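Local coordinates for NAD-dependent epimerase/dehydratase domain-containing protein (Ruegeria pomeroyi DSS-3, PDB 3IUS) that is of unknown function but, as a Rossmann-fold member of the NAD-dependent epimerase/dehydratase family, probably binds a nicotinamide dinucleotide, at residues A[42-46]-A[47-51]; A[186-189]-A[190-194]. One frame throughout, in Å; residues are numbered along the deposited sequence.

Contact 1: residues A[42-46]-A[47-51]; sequences EAIRA and SGAEP
Arg45 lies against Pro51 where helix 41-46 ends in a Schellman motif and the chain doubles back into strand 49-53, inside the beta-alpha-beta unit that starts at strand 30-35. Followed outward, its CB sits 3.8 Å from Pro51 CG; CG then leaves anti to the backbone N (chi1 174°), and a bend at chi3 brings one guanidinium face to the CG-CD edge of Pro51, with CG 3.5 Å above the plane and off toward the rim of the guanidinium. CZ is 3.6 Å from Pro51 CG, and NH2 comes equally near to Pro51 CG and CD. The neighbouring Ile44 turns its CG2 to Ala49 CB and Pro51 CB, and the same isoleucine also touches His13 and Ser35. Gly48, with positive phi (93°), makes the reversal: its N donates to Arg45 O at 2.9 Å, from above the carbonyl plane, while Ala49 N reaches Ile44 O in a longer, weak bond. Ser47 OG also donates to Ile44 O and is itself bonded to His13 NE2, which ties the helix end to the glycine-rich loop after strand 7-11. A water donates to Arg45 O at 2.9 Å and, weakly, to Ala49 O. Arg45 CA also comes to Ala49 O, in a CH...O contact of 3.2 Å.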
ATOM      1  N   GLU A  42      -9.595 -19.486   0.219  1.00 26.09           N
ATOM      2  CA  GLU A  42      -8.735 -20.268  -0.663  1.00 30.62           C
ATOM      3  C   GLU A  42      -7.458 -19.521  -1.020  1.00 25.32           C
ATOM      4  O   GLU A  42      -6.349 -20.043  -0.865  1.00 22.16           O
ATOM      5  CB  GLU A  42      -9.494 -20.567  -1.956  1.00 43.14           C
ATOM      6  CG  GLU A  42      -9.275 -21.945  -2.525  1.00 52.75           C
ATOM      7  CD  GLU A  42     -10.330 -22.924  -2.057  1.00 62.03           C
ATOM      8  OE1 GLU A  42     -10.985 -23.549  -2.919  1.00 67.74           O
ATOM      9  OE2 GLU A  42     -10.517 -23.050  -0.828  1.00 62.43           O
ATOM     10  N   ALA A  43      -7.625 -18.298  -1.513  1.00 25.96           N
ATOM     11  CA  ALA A  43      -6.504 -17.467  -1.935  1.00 27.81           C
ATOM     12  C   ALA A  43      -5.561 -17.167  -0.774  1.00 20.09           C
ATOM     13  O   ALA A  43      -4.346 -17.122  -0.946  1.00 21.84           O
ATOM     14  CB  ALA A  43      -7.007 -16.177  -2.559  1.00 30.00           C
ATOM     15  N   ILE A  44      -6.126 -16.963   0.409  1.00 20.15           N
ATOM     16  CA  ILE A  44      -5.310 -16.710   1.589  1.00 19.91           C
ATOM     17  C   ILE A  44      -4.468 -17.935   1.940  1.00 20.92           C
ATOM     18  O   ILE A  44      -3.271 -17.819   2.206  1.00 19.79           O
ATOM     19  CB  ILE A  44      -6.171 -16.275   2.789  1.00 20.00           C
ATOM     20  CG1 ILE A  44      -6.733 -14.872   2.541  1.00 26.86           C
ATOM     21  CG2 ILE A  44      -5.352 -16.283   4.082  1.00 19.85           C
ATOM     22  CD1 ILE A  44      -7.673 -14.384   3.618  1.00 24.54           C
ATOM     23  N   ARG A  45      -5.090 -19.110   1.927  1.00 23.53           N
ATOM     24  CA  ARG A  45      -4.370 -20.347   2.206  1.00 20.63           C
ATOM     25  C   ARG A  45      -3.217 -20.549   1.221  1.00 21.45           C
ATOM     26  O   ARG A  45      -2.095 -20.859   1.620  1.00 22.00           O
ATOM     27  CB  ARG A  45      -5.323 -21.545   2.182  1.00 23.61           C
ATOM     28  CG  ARG A  45      -4.630 -22.890   2.324  1.00 23.61           C
ATOM     29  CD  ARG A  45      -5.630 -24.017   2.552  1.00 33.07           C
ATOM     30  NE  ARG A  45      -6.169 -24.003   3.912  1.00 42.98           N
ATOM     31  CZ  ARG A  45      -7.407 -23.639   4.232  1.00 41.92           C
ATOM     32  NH1 ARG A  45      -8.261 -23.260   3.290  1.00 42.86           N
ATOM     33  NH2 ARG A  45      -7.794 -23.661   5.500  1.00 45.36           N
ATOM     34  N   ALA A  46      -3.498 -20.362  -0.066  1.00 22.71           N
ATOM     35  CA  ALA A  46      -2.481 -20.505  -1.106  1.00 24.54           C
ATOM     36  C   ALA A  46      -1.289 -19.558  -0.923  1.00 24.00           C
ATOM     37  O   ALA A  46      -0.183 -19.846  -1.382  1.00 24.34           O
ATOM     38  CB  ALA A  46      -3.103 -20.312  -2.489  1.00 28.04           C
ATOM     39  N   SER A  47      -1.523 -18.426  -0.262  1.00 22.22           N
ATOM     40  CA  SER A  47      -0.477 -17.435  -0.033  1.00 21.50           C
ATOM     41  C   SER A  47       0.373 -17.819   1.168  1.00 18.94           C
ATOM     42  O   SER A  47       1.294 -17.093   1.548  1.00 20.90           O
ATOM     43  CB  SER A  47      -1.080 -16.049   0.187  1.00 23.44           C
ATOM     44  OG  SER A  47      -1.591 -15.923   1.503  1.00 22.48           O
ATOM     45  N   GLY A  48       0.060 -18.965   1.763  1.00 23.17           N
ATOM     46  CA  GLY A  48       0.856 -19.488   2.860  1.00 22.03           C
ATOM     47  C   GLY A  48       0.375 -19.093   4.241  1.00 24.83           C
ATOM     48  O   GLY A  48       1.085 -19.294   5.229  1.00 27.11           O
ATOM     49  N   ALA A  49      -0.832 -18.537   4.315  1.00 23.82           N
ATOM     50  CA  ALA A  49      -1.407 -18.116   5.587  1.00 22.99           C
ATOM     51  C   ALA A  49      -2.622 -18.960   5.967  1.00 25.61           C
ATOM     52  O   ALA A  49      -3.347 -19.453   5.100  1.00 24.69           O
ATOM     53  CB  ALA A  49      -1.785 -16.637   5.534  1.00 19.21           C
ATOM     54  N   GLU A  50      -2.829 -19.135   7.268  1.00 22.05           N
ATOM     55  CA  GLU A  50      -4.044 -19.754   7.797  1.00 24.16           C
ATOM     56  C   GLU A  50      -5.215 -18.777   7.698  1.00 26.17           C
ATOM     57  O   GLU A  50      -5.197 -17.725   8.340  1.00 25.19           O
ATOM     58  CB  GLU A  50      -3.847 -20.131   9.263  1.00 25.68           C
ATOM     59  CG  GLU A  50      -2.668 -21.045   9.527  1.00 24.20           C
ATOM     60  CD  GLU A  50      -2.378 -21.195  11.009  1.00 28.94           C
ATOM     61  OE1 GLU A  50      -1.279 -21.680  11.355  1.00 34.72           O
ATOM     62  OE2 GLU A  50      -3.249 -20.827  11.824  1.00 29.84           O
ATOM     63  N   PRO A  51      -6.246 -19.130   6.913  1.00 27.83           N
ATOM     64  CA  PRO A  51      -7.353 -18.208   6.633  1.00 22.26           C
ATOM     65  C   PRO A  51      -8.323 -18.082   7.802  1.00 21.11           C
ATOM     66  O   PRO A  51      -8.727 -19.094   8.382  1.00 26.46           O
ATOM     67  CB  PRO A  51      -8.077 -18.863   5.444  1.00 25.52           C
ATOM     68  CG  PRO A  51      -7.294 -20.108   5.100  1.00 27.47           C
ATOM     69  CD  PRO A  51      -6.462 -20.446   6.293  1.00 29.31           C
TER
HETATM   70  O   HOH W   1      -1.700 -22.192   4.219  1.00 38.63           O

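Contact 2: residues A[186-189]-A[190-194]; sequences EDIA and QVLAA
Asp187 OD1 is gripped by two donors, Gln190 NE2 one helical turn on and the backbone N of Lys269, while OD2 takes the backbone N of Tyr270. The contact runs along helix 185-197, which follows strand 182-184 in the Rossmann-type parallel sheet, and this i to i+3 pair fastens the helix to the loop at 267-270. The bond from Gln190 NE2 to Asp187 OD1 is 2.9 Å long but bent, 135° at the hydrogen. It meets the oxygen nearly along the C-O axis, with the carboxylate and amide planes 32° apart. Both side chains leave the helix alike, CG beside the backbone N and anti to the carbonyl carbon, and they run side by side; beyond CG the glutamine is extended, which carries its amide back toward the acid. Gln190 NE2 has a second acceptor in Arg267 O, so the amide bridges helix and loop, and the three bonds on the carboxylate should hold its rotation and probably favour its charged form. Another face of the helix is apolar. Ile188 CG2 meets Leu192 CD1 at 4.0 Å; the two side chains point the same way, Ile188 onto Leu151 and Ile154 and Leu192 onto Phe149 of strand 146-155. Helix 15-24 adds Thr16, Val19 and Leu20 against Ile188, Ala189 and Leu192 respectively. Val191 folds CG2 back to within 3.4 Å of Asp187 O, and that carbonyl accepts Val191 N in the regular i to i+4 ladder. On the next rung Leu192 N gives Ile188 O a nearly straight bond of 2.9 Å, 174° at the hydrogen.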
ATOM      1  N   GLU A 186       6.299  -6.023  -4.936  1.00 15.52           N
ATOM      2  CA  GLU A 186       7.504  -6.713  -4.464  1.00 19.14           C
ATOM      3  C   GLU A 186       8.368  -5.813  -3.583  1.00 21.00           C
ATOM      4  O   GLU A 186       8.975  -6.272  -2.615  1.00 17.89           O
ATOM      5  CB  GLU A 186       8.323  -7.271  -5.630  1.00 22.83           C
ATOM      6  CG  GLU A 186       7.788  -8.587  -6.185  1.00 36.04           C
ATOM      7  CD  GLU A 186       7.910  -9.746  -5.199  1.00 46.19           C
ATOM      8  OE1 GLU A 186       7.231 -10.777  -5.403  1.00 49.63           O
ATOM      9  OE2 GLU A 186       8.683  -9.631  -4.225  1.00 46.98           O
ATOM     10  N   ASP A 187       8.425  -4.528  -3.926  1.00 19.09           N
ATOM     11  CA  ASP A 187       9.194  -3.573  -3.146  1.00 17.88           C
ATOM     12  C   ASP A 187       8.526  -3.252  -1.813  1.00 18.04           C
ATOM     13  O   ASP A 187       9.203  -3.004  -0.811  1.00 16.80           O
ATOM     14  CB  ASP A 187       9.477  -2.310  -3.963  1.00 16.14           C
ATOM     15  CG  ASP A 187      10.630  -2.502  -4.936  1.00 22.67           C
ATOM     16  OD1 ASP A 187      11.555  -3.278  -4.600  1.00 19.47           O
ATOM     17  OD2 ASP A 187      10.613  -1.895  -6.030  1.00 18.48           O
ATOM     18  N   ILE A 188       7.199  -3.268  -1.785  1.00 17.84           N
ATOM     19  CA  ILE A 188       6.511  -3.159  -0.506  1.00 22.47           C
ATOM     20  C   ILE A 188       6.921  -4.327   0.393  1.00 15.05           C
ATOM     21  O   ILE A 188       7.217  -4.150   1.586  1.00 15.67           O
ATOM     22  CB  ILE A 188       4.982  -3.156  -0.663  1.00 21.92           C
ATOM     23  CG1 ILE A 188       4.537  -2.014  -1.583  1.00 18.34           C
ATOM     24  CG2 ILE A 188       4.326  -3.041   0.713  1.00 17.76           C
ATOM     25  CD1 ILE A 188       3.053  -2.070  -1.980  1.00 21.85           C
ATOM     26  N   ALA A 189       6.951  -5.525  -0.184  1.00 17.29           N
ATOM     27  CA  ALA A 189       7.328  -6.721   0.567  1.00 20.24           C
ATOM     28  C   ALA A 189       8.733  -6.579   1.157  1.00 16.10           C
ATOM     29  O   ALA A 189       8.979  -6.962   2.304  1.00 18.93           O
ATOM     30  CB  ALA A 189       7.230  -7.960  -0.316  1.00 20.49           C
ATOM     31  N   GLN A 190       9.644  -6.010   0.368  1.00 16.51           N
ATOM     32  CA  GLN A 190      11.006  -5.747   0.814  1.00 19.59           C
ATOM     33  C   GLN A 190      11.027  -4.840   2.035  1.00 16.35           C
ATOM     34  O   GLN A 190      11.711  -5.115   3.024  1.00 14.68           O
ATOM     35  CB  GLN A 190      11.816  -5.081  -0.300  1.00 22.96           C
ATOM     36  CG  GLN A 190      12.452  -6.036  -1.284  1.00 27.58           C
ATOM     37  CD  GLN A 190      13.689  -5.437  -1.931  1.00 30.39           C
ATOM     38  OE1 GLN A 190      14.809  -5.879  -1.678  1.00 35.67           O
ATOM     39  NE2 GLN A 190      13.493  -4.414  -2.751  1.00 24.49           N
ATOM     40  N   VAL A 191      10.286  -3.742   1.949  1.00 19.63           N
ATOM     41  CA  VAL A 191      10.234  -2.767   3.032  1.00 21.28           C
ATOM     42  C   VAL A 191       9.686  -3.379   4.322  1.00 17.16           C
ATOM     43  O   VAL A 191      10.275  -3.229   5.405  1.00 16.41           O
ATOM     44  CB  VAL A 191       9.399  -1.532   2.623  1.00 16.49           C
ATOM     45  CG1 VAL A 191       9.110  -0.646   3.833  1.00 15.18           C
ATOM     46  CG2 VAL A 191      10.114  -0.749   1.524  1.00 16.23           C
ATOM     47  N   LEU A 192       8.560  -4.073   4.206  1.00 14.83           N
ATOM     48  CA  LEU A 192       7.936  -4.716   5.358  1.00 18.69           C
ATOM     49  C   LEU A 192       8.902  -5.691   6.017  1.00 21.07           C
ATOM     50  O   LEU A 192       9.100  -5.668   7.239  1.00 16.20           O
ATOM     51  CB  LEU A 192       6.643  -5.424   4.942  1.00 18.57           C
ATOM     52  CG  LEU A 192       5.514  -4.464   4.558  1.00 20.28           C
ATOM     53  CD1 LEU A 192       4.260  -5.218   4.075  1.00 15.66           C
ATOM     54  CD2 LEU A 192       5.187  -3.545   5.732  1.00 16.84           C
ATOM     55  N   ALA A 193       9.522  -6.536   5.200  1.00 17.68           N
ATOM     56  CA  ALA A 193      10.504  -7.483   5.706  1.00 21.74           C
ATOM     57  C   ALA A 193      11.660  -6.751   6.388  1.00 18.46           C
ATOM     58  O   ALA A 193      12.070  -7.118   7.497  1.00 20.76           O
ATOM     59  CB  ALA A 193      11.006  -8.386   4.582  1.00 17.25           C
ATOM     60  N   ALA A 194      12.168  -5.702   5.744  1.00 17.04           N
ATOM     61  CA  ALA A 194      13.285  -4.939   6.307  1.00 21.91           C
ATOM     62  C   ALA A 194      12.927  -4.319   7.656  1.00 20.15           C
ATOM     63  O   ALA A 194      13.726  -4.342   8.601  1.00 18.84           O
ATOM     64  CB  ALA A 194      13.746  -3.859   5.332  1.00 15.97           C
TER

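How the contacts relate
Contact 1 (42-51) comes first along the chain, contact 2 (186-194) well after it. Their centres are about 19 Å apart and their nearest atoms about 11 Å, without touching. They belong to one parallel sheet: contact 1 leads into strand 49-53, next to strand 30-35, whereas contact 2 lies on the helix after strand 182-184 and packs on strand 146-155. Helix 15-24 is common ground, since Arg18 and Arg22 meet the helix end of contact 1 while Thr16, Val19 and Leu20 face contact 2. Both therefore pack on the helix that follows the Gly12-Gly14 turn, the place where relatives of this Rossmann fold bind the dinucleotide.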